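Local coordinates for arginine 3rd transport system periplasmic binding protein (Legionella pneumophila subsp. pneumophila str. Philadelphia 1, PDB 3KZG) that probably binds arginine in the periplasm and hands it to a membrane transporter for uptake, as other family 3 solute-binding proteins do, at residues P15-S20 with V67-I72; S92-T97 with L126-N131; G118-R123 with I187-G192; Q141-G146 with D153-D158. All coordinates share one frame; numbering follows the deposited sequence.

Contact 1 of 4, residues P15-S20 with V67-I72; sequences PFEVWS and VIASMI
In the first lobe of this two-lobed periplasmic binding protein, where the segments 15-20 and 67-72 meet, S70 sets its CB over the face of the F16 ring. S70 CB sits over the ring centre, 3.8 Å from the centroid of F16 and only 8° off the ring normal, a CH-pi contact. The small, polarised CH2 of serine settles well on the ring face. Y193 meets F16 edge-to-face, and D158, from the second lobe, also touches this ring. The location, where the lobes approach one another, is consistent with the ligand cleft of the family. Beside the ring, E17 turns toward the main chain of 67-72. A turn about its CB-CG bond (chi2 -96°) bends the chain and lays the carboxylate against A69, with E17 OE2 3.3 Å from A69 CB; the methyl is short enough to let the acid in. OE2 is buried but well provided for: S10 OG bonds to it, and water 1 donates to E17 OE2 across 2.6 Å. The same water lies 2.9 Å from S70 OG and so bridges the two segments. E17 OE1 lies close to D30 OD2, a proximity of like charges that may raise the proton affinity of one of these acids. D30 OD2 also accepts the backbone N-H of S70, which has a left-handed backbone conformation.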
# COMPACT_ATOMS: atom_id res chain seq x y z
N PRO A 15 12.04 12.77 21.88
CA PRO A 15 10.91 11.84 22.06
C PRO A 15 11.30 10.37 22.21
O PRO A 15 10.43 9.51 22.11
CB PRO A 15 10.10 12.07 20.80
CG PRO A 15 11.18 12.21 19.78
CD PRO A 15 12.19 13.12 20.46
N PHE A 16 12.58 10.09 22.43
CA PHE A 16 13.05 8.70 22.57
C PHE A 16 12.66 8.08 23.92
O PHE A 16 12.12 6.98 23.98
CB PHE A 16 14.56 8.64 22.35
CG PHE A 16 14.97 9.05 20.97
CD1 PHE A 16 14.85 8.16 19.91
CD2 PHE A 16 15.41 10.35 20.71
CE1 PHE A 16 15.17 8.55 18.60
CE2 PHE A 16 15.73 10.75 19.41
CZ PHE A 16 15.61 9.84 18.35
N GLU A 17 12.94 8.79 25.00
CA GLU A 17 12.55 8.33 26.33
C GLU A 17 12.65 9.45 27.35
O GLU A 17 13.46 10.37 27.21
CB GLU A 17 13.39 7.14 26.81
CG GLU A 17 14.86 7.42 27.02
CD GLU A 17 15.68 7.04 25.82
OE1 GLU A 17 15.13 6.35 24.93
OE2 GLU A 17 16.87 7.42 25.76
N VAL A 18 11.81 9.36 28.36
CA VAL A 18 11.78 10.33 29.44
C VAL A 18 11.41 9.57 30.71
O VAL A 18 10.42 8.84 30.76
CB VAL A 18 10.72 11.40 29.20
CG1 VAL A 18 11.12 12.31 28.06
CG2 VAL A 18 9.44 10.71 28.87
N TRP A 19 12.23 9.74 31.74
CA TRP A 19 12.02 9.10 33.03
C TRP A 19 11.36 10.10 33.98
O TRP A 19 11.85 11.22 34.14
CB TRP A 19 13.37 8.66 33.58
CG TRP A 19 13.35 8.12 34.96
CD1 TRP A 19 12.82 6.93 35.37
CD2 TRP A 19 13.91 8.73 36.12
NE1 TRP A 19 13.03 6.76 36.72
CE2 TRP A 19 13.69 7.85 37.21
CE3 TRP A 19 14.58 9.94 36.36
CZ2 TRP A 19 14.12 8.14 38.51
CZ3 TRP A 19 15.01 10.23 37.65
CH2 TRP A 19 14.78 9.33 38.71
N SER A 20 10.24 9.70 34.58
CA SER A 20 9.50 10.56 35.51
C SER A 20 9.46 9.98 36.93
O SER A 20 8.50 10.19 37.68
CB SER A 20 8.05 10.75 35.03
OG SER A 20 8.01 11.27 33.71
N VAL A 67 20.63 -2.20 26.07
CA VAL A 67 20.53 -0.75 26.17
C VAL A 67 19.92 -0.19 24.89
O VAL A 67 20.28 -0.59 23.78
CB VAL A 67 21.91 -0.08 26.38
CG1 VAL A 67 21.81 1.41 26.12
CG2 VAL A 67 22.38 -0.33 27.80
N ILE A 68 18.96 0.72 25.07
CA ILE A 68 18.30 1.39 23.96
C ILE A 68 18.07 2.83 24.41
O ILE A 68 17.28 3.10 25.31
CB ILE A 68 16.95 0.72 23.59
CG1 ILE A 68 16.34 1.44 22.38
CG2 ILE A 68 16.00 0.71 24.78
CD1 ILE A 68 15.11 0.76 21.81
N ALA A 69 18.80 3.74 23.79
CA ALA A 69 18.71 5.16 24.11
C ALA A 69 19.33 5.90 22.95
O ALA A 69 20.45 6.40 23.05
CB ALA A 69 19.48 5.45 25.39
N SER A 70 18.59 5.97 21.84
CA SER A 70 19.06 6.62 20.63
C SER A 70 20.57 6.41 20.51
O SER A 70 21.33 7.35 20.29
CB SER A 70 18.72 8.12 20.65
OG SER A 70 19.36 8.82 21.70
N MSE A 71 21.00 5.15 20.65
CA MSE A 71 22.41 4.82 20.56
C MSE A 71 22.91 4.66 19.14
O MSE A 71 22.55 3.72 18.44
CB MSE A 71 22.69 3.52 21.32
CG MSE A 71 24.17 3.30 21.56
SE MSE A 71 24.87 4.74 22.66
CE MSE A 71 23.91 4.29 24.28
N ILE A 72 23.77 5.58 18.72
CA ILE A 72 24.31 5.54 17.36
C ILE A 72 25.44 4.55 17.16
O ILE A 72 26.45 4.57 17.88
CB ILE A 72 24.81 6.93 16.93
CG1 ILE A 72 23.69 7.96 17.08
CG2 ILE A 72 25.31 6.88 15.48
CD1 ILE A 72 24.12 9.38 16.81
O HOH W 1 18.61 8.96 24.54

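Contact 2 of 4, residues S92-T97 with L126-N131; sequences SQYITT and LSENRN
The ring of Y94 and the carboxylate of E128 meet at the phenol end of the ring, with their planes 60° apart. E128 OE1 lies at the ring edge, in its plane, 3.7 Å from Y94 CE2. V125, L108 and L156 pack about the tyrosine side chain, so an apolar ring with a single polar end suits this place. The contact joins the second lobe's mixed sheet to one end of helix 121-127, which serves as the connection of a beta-alpha-beta crossover between strands 112-116 and 133-137. Y94 stands on strand 91-97 and E128 comes to it from the opposite direction, its chain extended beyond CG, so that the two side chains span a gap of 12.9 Å between Y94 CA and E128 CA. The link itself is one hydrogen bond: Y94 OH donates to E128 OE2 over 2.8 Å, reaching the oxygen on its syn side and 27° out of the carboxylate plane. R130 adds charge nearby, with R130 NH1 3.5 Å from E128 OE2; no N-H points at the oxygen, so the attraction is purely electrostatic, and would probably favour the ionised form of the acid. The chain folds back between these two residues at N129, whose positive phi asparagine tolerates well, and N129 N bonds to L126 O at 2.9 Å. On the strand, Q93 NE2, which also donates to G184 O, makes a nearly straight bond to Y94 O, 3.0 Å long with an N-H...O angle of 174°.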
# COMPACT_ATOMS: atom_id res chain seq x y z
N SER A 92 22.14 14.16 13.14
CA SER A 92 22.33 15.18 14.16
C SER A 92 21.71 16.47 13.64
O SER A 92 21.38 16.57 12.45
CB SER A 92 23.82 15.38 14.46
OG SER A 92 24.51 15.93 13.36
N GLN A 93 21.55 17.46 14.51
CA GLN A 93 20.95 18.73 14.11
C GLN A 93 21.38 19.87 15.02
O GLN A 93 21.37 19.74 16.24
CB GLN A 93 19.42 18.60 14.14
CG GLN A 93 18.65 19.90 13.92
CD GLN A 93 18.72 20.41 12.49
OE1 GLN A 93 18.30 19.72 11.56
NE2 GLN A 93 19.25 21.61 12.31
N TYR A 94 21.76 21.00 14.42
CA TYR A 94 22.16 22.16 15.20
C TYR A 94 20.89 22.94 15.56
O TYR A 94 20.02 23.16 14.71
CB TYR A 94 23.12 23.06 14.42
CG TYR A 94 24.56 22.59 14.43
CD1 TYR A 94 25.37 22.78 15.55
CD2 TYR A 94 25.12 21.95 13.32
CE1 TYR A 94 26.70 22.34 15.57
CE2 TYR A 94 26.44 21.51 13.32
CZ TYR A 94 27.23 21.71 14.45
OH TYR A 94 28.54 21.28 14.46
N ILE A 95 20.79 23.33 16.83
CA ILE A 95 19.65 24.08 17.32
C ILE A 95 20.15 25.21 18.21
O ILE A 95 21.18 25.07 18.88
CB ILE A 95 18.69 23.16 18.12
CG1 ILE A 95 17.47 23.95 18.59
CG2 ILE A 95 19.43 22.54 19.32
CD1 ILE A 95 16.39 23.09 19.20
N THR A 96 19.45 26.34 18.20
CA THR A 96 19.83 27.49 19.02
C THR A 96 18.56 28.26 19.38
O THR A 96 17.47 27.89 18.95
CB THR A 96 20.80 28.42 18.25
OG1 THR A 96 21.34 29.40 19.15
CG2 THR A 96 20.09 29.13 17.11
N THR A 97 18.69 29.31 20.18
CA THR A 97 17.52 30.09 20.57
C THR A 97 17.13 31.05 19.45
O THR A 97 17.99 31.56 18.74
CB THR A 97 17.77 30.89 21.86
OG1 THR A 97 18.94 31.71 21.70
CG2 THR A 97 17.97 29.94 23.04
N LEU A 126 34.02 19.10 16.16
CA LEU A 126 35.41 19.44 15.94
C LEU A 126 35.91 19.04 14.55
O LEU A 126 36.73 19.75 13.96
CB LEU A 126 36.29 18.82 17.02
CG LEU A 126 36.04 19.32 18.46
CD1 LEU A 126 37.05 18.66 19.38
CD2 LEU A 126 36.16 20.83 18.56
N SER A 127 35.41 17.93 14.03
CA SER A 127 35.82 17.44 12.71
C SER A 127 35.44 18.41 11.59
O SER A 127 35.93 18.31 10.47
CB SER A 127 35.18 16.08 12.43
OG SER A 127 33.77 16.18 12.28
N GLU A 128 34.56 19.36 11.90
CA GLU A 128 34.14 20.34 10.91
C GLU A 128 35.22 21.41 10.73
O GLU A 128 35.25 22.13 9.74
CB GLU A 128 32.81 20.96 11.32
CG GLU A 128 31.66 19.94 11.33
CD GLU A 128 30.41 20.46 12.01
OE1 GLU A 128 29.42 19.69 12.11
OE2 GLU A 128 30.40 21.63 12.44
N ASN A 129 36.12 21.51 11.71
CA ASN A 129 37.21 22.48 11.63
C ASN A 129 36.76 23.91 11.32
O ASN A 129 37.28 24.55 10.40
CB ASN A 129 38.23 22.01 10.59
CG ASN A 129 38.85 20.67 10.95
OD1 ASN A 129 39.00 19.79 10.11
ND2 ASN A 129 39.23 20.52 12.22
N ARG A 130 35.80 24.40 12.09
CA ARG A 130 35.30 25.76 11.91
C ARG A 130 35.52 26.53 13.21
O ARG A 130 34.66 27.30 13.65
CB ARG A 130 33.81 25.73 11.56
CG ARG A 130 33.09 24.54 12.13
CD ARG A 130 31.60 24.56 11.83
NE ARG A 130 31.32 24.65 10.41
CZ ARG A 130 30.11 24.51 9.88
NH1 ARG A 130 29.07 24.28 10.66
NH2 ARG A 130 29.94 24.63 8.57
N ASN A 131 36.68 26.31 13.81
CA ASN A 131 37.08 26.96 15.06
C ASN A 131 35.96 27.00 16.09
O ASN A 131 35.48 28.07 16.47
CB ASN A 131 37.59 28.37 14.78
CG ASN A 131 37.89 29.15 16.05
OD1 ASN A 131 38.38 28.58 17.03
ND2 ASN A 131 37.63 30.45 16.03

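Contact 3 of 4, residues G118-R123 with I187-G192; sequences GTPYAR and ISIGEG
I189 thrusts its end methyl into the angle between P120 and Y121, and nearly all of the contact is made by that one carbon. Both of its side-chain torsions are close to 180°, so CG1 and CD1 run out in a fully extended arm, which meets the tyrosine side chain at about a right angle. I189 CD1 comes to 3.4 Å from Y121 CD1, a tight approach that is slanted with respect to the ring. The other branch takes a different route: I189 CG2 lies in the ring plane, at the edge, 3.9 Å from Y121 CE1. The proline lies at a slant to the isoleucine, and P120 CG touches I189 CD1 at 3.6 Å. A branched aliphatic chain suits this site because its two ends can serve different parts of one ring. P120 holds the N-cap position of helix 121-127, where a residue lacking an N-H costs nothing in helical bonding. Just ahead of it, T119 OG1 takes a weak bond from Y121 N, 3.3 Å long. Beyond the ring, the phenol OH is bound to D158, so the aromatic group is gripped at its polar end while the isoleucine packs against its CD1 and CE1 atoms. G190 follows with a positive phi of 74°, readily adopted by glycine. The arrangement seats the first turn of helix 121-127 against the chain leaving strand 180-188, while S92 of the adjacent strand 91-97 touches both Y121 and I189 and Q124 of the same helix packs on I189.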
# COMPACT_ATOMS: atom_id res chain seq x y z
N GLY A 118 29.05 11.59 26.00
CA GLY A 118 28.85 10.19 25.68
C GLY A 118 28.48 9.94 24.23
O GLY A 118 28.59 8.82 23.73
N THR A 119 28.02 10.99 23.54
CA THR A 119 27.65 10.87 22.13
C THR A 119 28.84 11.19 21.25
O THR A 119 29.86 11.69 21.72
CB THR A 119 26.51 11.85 21.73
OG1 THR A 119 26.99 13.20 21.82
CG2 THR A 119 25.30 11.67 22.63
N PRO A 120 28.74 10.89 19.94
CA PRO A 120 29.84 11.17 19.02
C PRO A 120 29.74 12.60 18.48
O PRO A 120 30.46 12.97 17.56
CB PRO A 120 29.64 10.13 17.94
CG PRO A 120 28.15 10.08 17.83
CD PRO A 120 27.70 10.07 19.29
N TYR A 121 28.86 13.40 19.08
CA TYR A 121 28.65 14.76 18.62
C TYR A 121 29.81 15.73 18.83
O TYR A 121 30.03 16.63 18.00
CB TYR A 121 27.36 15.32 19.23
CG TYR A 121 26.13 14.54 18.79
CD1 TYR A 121 26.04 14.04 17.48
CD2 TYR A 121 25.05 14.33 19.65
CE1 TYR A 121 24.91 13.35 17.05
CE2 TYR A 121 23.92 13.63 19.23
CZ TYR A 121 23.85 13.15 17.93
OH TYR A 121 22.75 12.46 17.49
N ALA A 122 30.57 15.56 19.91
CA ALA A 122 31.71 16.43 20.14
C ALA A 122 32.67 16.22 18.97
O ALA A 122 33.22 17.17 18.40
CB ALA A 122 32.40 16.05 21.45
N ARG A 123 32.87 14.95 18.62
CA ARG A 123 33.76 14.60 17.52
C ARG A 123 33.26 15.16 16.20
O ARG A 123 34.05 15.62 15.37
CB ARG A 123 33.89 13.07 17.43
CG ARG A 123 34.86 12.59 16.37
CD ARG A 123 35.02 11.08 16.42
NE ARG A 123 35.61 10.64 17.69
CZ ARG A 123 36.84 10.94 18.10
NH1 ARG A 123 37.63 11.70 17.34
NH2 ARG A 123 37.28 10.49 19.26
N ILE A 187 22.17 16.41 9.85
CA ILE A 187 23.45 15.85 9.43
C ILE A 187 23.54 14.35 9.67
O ILE A 187 23.30 13.87 10.79
CB ILE A 187 24.63 16.52 10.17
CG1 ILE A 187 24.49 18.05 10.11
CG2 ILE A 187 25.95 16.08 9.57
CD1 ILE A 187 24.48 18.62 8.71
N SER A 188 23.91 13.60 8.64
CA SER A 188 24.04 12.15 8.79
C SER A 188 25.22 11.86 9.70
O SER A 188 26.31 12.39 9.50
CB SER A 188 24.27 11.49 7.43
OG SER A 188 24.27 10.08 7.55
N ILE A 189 25.01 11.04 10.71
CA ILE A 189 26.09 10.69 11.62
C ILE A 189 25.92 9.27 12.12
O ILE A 189 24.84 8.87 12.55
CB ILE A 189 26.13 11.66 12.83
CG1 ILE A 189 27.29 11.27 13.75
CG2 ILE A 189 24.80 11.63 13.56
CD1 ILE A 189 27.42 12.13 14.99
N GLY A 190 26.99 8.49 12.04
CA GLY A 190 26.92 7.11 12.49
C GLY A 190 26.14 6.24 11.52
O GLY A 190 25.80 6.66 10.42
N GLU A 191 25.85 5.01 11.94
CA GLU A 191 25.14 4.08 11.08
C GLU A 191 23.75 3.70 11.58
O GLU A 191 23.28 2.58 11.35
CB GLU A 191 26.00 2.82 10.89
CG GLU A 191 27.41 3.13 10.40
CD GLU A 191 28.23 1.88 10.13
OE1 GLU A 191 27.79 1.03 9.33
OE2 GLU A 191 29.33 1.75 10.72
N GLY A 192 23.09 4.62 12.27
CA GLY A 192 21.75 4.37 12.76
C GLY A 192 21.62 4.11 14.25
O GLY A 192 22.59 3.74 14.90

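Contact 4 of 4, residues Q141-G146 with D153-D158; sequences QDMLLG and DASLMD
Helix 141-146 runs roughly antiparallel to strand 154-158, their short axes 8.9 Å apart at the closest and 151° between directions, with M143 and S155 facing each other. This is the return leg of a beta-alpha-beta crossover in the alpha/beta second lobe of the binding protein: helix 140-148 carries the chain from strand 133-137 past strand 112-116 into strand 154-158. M143 and M157 are both selenomethionine, with SE in the place of the sulfur. The M143 chain leaves the helix extended, CG anti to the backbone N (chi1 179°), and turns only at its last torsion, so that SE arrives above S155 and CE swings on toward M157. M143 SE is 3.1 Å from S155 OG, a close approach that is packing and not a hydrogen bond. Serine is small enough to let the selenium come close to the strand. Two residues on, M157 points to the same face, while L156 between them points to the opposite one, where it packs on helix 121-127. The unbranched, flexible methionines can fit themselves to this buried layer, to which W165 of helix 159-166 adds by touching L144 and M157. L144 meets M157 at about a right angle. The methyl of M157 thus touches two successive helix residues: M157 CE lies 3.6 Å from M143 CE and equally far from L144 CD2.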
# COMPACT_ATOMS: atom_id res chain seq x y z
N GLN A 141 19.06 18.38 30.10
CA GLN A 141 18.50 19.54 30.80
C GLN A 141 19.54 20.62 31.02
O GLN A 141 19.25 21.81 30.88
CB GLN A 141 17.90 19.13 32.15
CG GLN A 141 16.85 18.03 32.07
CD GLN A 141 17.45 16.66 32.29
OE1 GLN A 141 18.32 16.22 31.54
NE2 GLN A 141 16.98 15.97 33.32
N ASP A 142 20.75 20.21 31.39
CA ASP A 142 21.86 21.13 31.64
C ASP A 142 22.25 21.82 30.34
O ASP A 142 22.52 23.02 30.31
CB ASP A 142 23.08 20.37 32.16
CG ASP A 142 22.84 19.71 33.51
OD1 ASP A 142 23.63 18.81 33.88
OD2 ASP A 142 21.88 20.10 34.21
N MSE A 143 22.28 21.05 29.27
CA MSE A 143 22.65 21.58 27.97
C MSE A 143 21.66 22.63 27.49
O MSE A 143 22.06 23.68 26.99
CB MSE A 143 22.75 20.45 26.96
CG MSE A 143 23.10 20.91 25.57
SE MSE A 143 23.53 19.44 24.44
CE MSE A 143 21.79 18.59 24.39
N LEU A 144 20.37 22.34 27.62
CA LEU A 144 19.35 23.28 27.18
C LEU A 144 19.34 24.51 28.09
O LEU A 144 19.04 25.62 27.64
CB LEU A 144 17.98 22.59 27.15
CG LEU A 144 17.82 21.54 26.06
CD1 LEU A 144 16.43 20.92 26.14
CD2 LEU A 144 18.05 22.17 24.69
N LEU A 145 19.68 24.31 29.36
CA LEU A 145 19.73 25.41 30.32
C LEU A 145 20.90 26.29 29.94
O LEU A 145 20.81 27.51 29.97
CB LEU A 145 19.94 24.89 31.75
CG LEU A 145 20.24 25.95 32.82
CD1 LEU A 145 19.09 26.95 32.89
CD2 LEU A 145 20.45 25.29 34.17
N GLY A 146 22.02 25.64 29.61
CA GLY A 146 23.21 26.37 29.21
C GLY A 146 22.91 27.23 28.00
O GLY A 146 23.32 28.39 27.93
N ASP A 153 26.54 28.92 22.45
CA ASP A 153 25.85 29.62 21.38
C ASP A 153 24.82 28.74 20.69
O ASP A 153 23.83 29.23 20.14
CB ASP A 153 26.87 30.10 20.34
CG ASP A 153 27.94 30.97 20.94
OD1 ASP A 153 27.60 31.96 21.61
OD2 ASP A 153 29.14 30.67 20.73
N ALA A 154 25.05 27.44 20.72
CA ALA A 154 24.15 26.49 20.09
C ALA A 154 24.44 25.10 20.62
O ALA A 154 25.39 24.89 21.37
CB ALA A 154 24.34 26.52 18.57
N SER A 155 23.61 24.15 20.20
CA SER A 155 23.73 22.77 20.62
C SER A 155 23.56 21.81 19.44
O SER A 155 22.75 22.06 18.54
CB SER A 155 22.68 22.48 21.69
OG SER A 155 22.61 21.10 21.99
N LEU A 156 24.33 20.73 19.43
CA LEU A 156 24.24 19.71 18.39
C LEU A 156 23.70 18.49 19.12
O LEU A 156 24.34 17.97 20.03
CB LEU A 156 25.62 19.41 17.78
CG LEU A 156 25.65 18.33 16.69
CD1 LEU A 156 24.69 18.70 15.57
CD2 LEU A 156 27.07 18.20 16.14
N MSE A 157 22.49 18.06 18.73
CA MSE A 157 21.82 16.92 19.34
C MSE A 157 21.12 16.08 18.28
O MSE A 157 21.23 16.36 17.09
CB MSE A 157 20.80 17.41 20.38
CG MSE A 157 19.68 18.29 19.83
SE MSE A 157 18.47 19.02 21.18
CE MSE A 157 19.70 20.28 22.04
N ASP A 158 20.41 15.04 18.71
CA ASP A 158 19.68 14.18 17.79
C ASP A 158 18.66 15.03 17.01
O ASP A 158 18.03 15.93 17.58
CB ASP A 158 18.93 13.08 18.55
CG ASP A 158 19.85 12.23 19.43
OD1 ASP A 158 20.83 11.66 18.91
OD2 ASP A 158 19.57 12.12 20.64

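Contacts 1 and 4 are buried, whereas contacts 2 and 3 are only partly so. Contact 1 belongs to the first lobe and pairs a CH-pi touch with a water-bridged acid; the other three share the second lobe's sheet. Helix 121-127 serves both contact 2, near its end, by hydrogen bond and charge, and contact 3, at its start, by apolar packing. Contact 4 lies on the other face of that sheet and is made mainly of methyl groups and selenium. The lobes meet at D158, at the end of contact 4's strand: it bonds Y121 of contact 3 and, weakly, S70 of contact 1, while I72 packs on Y121 and G190.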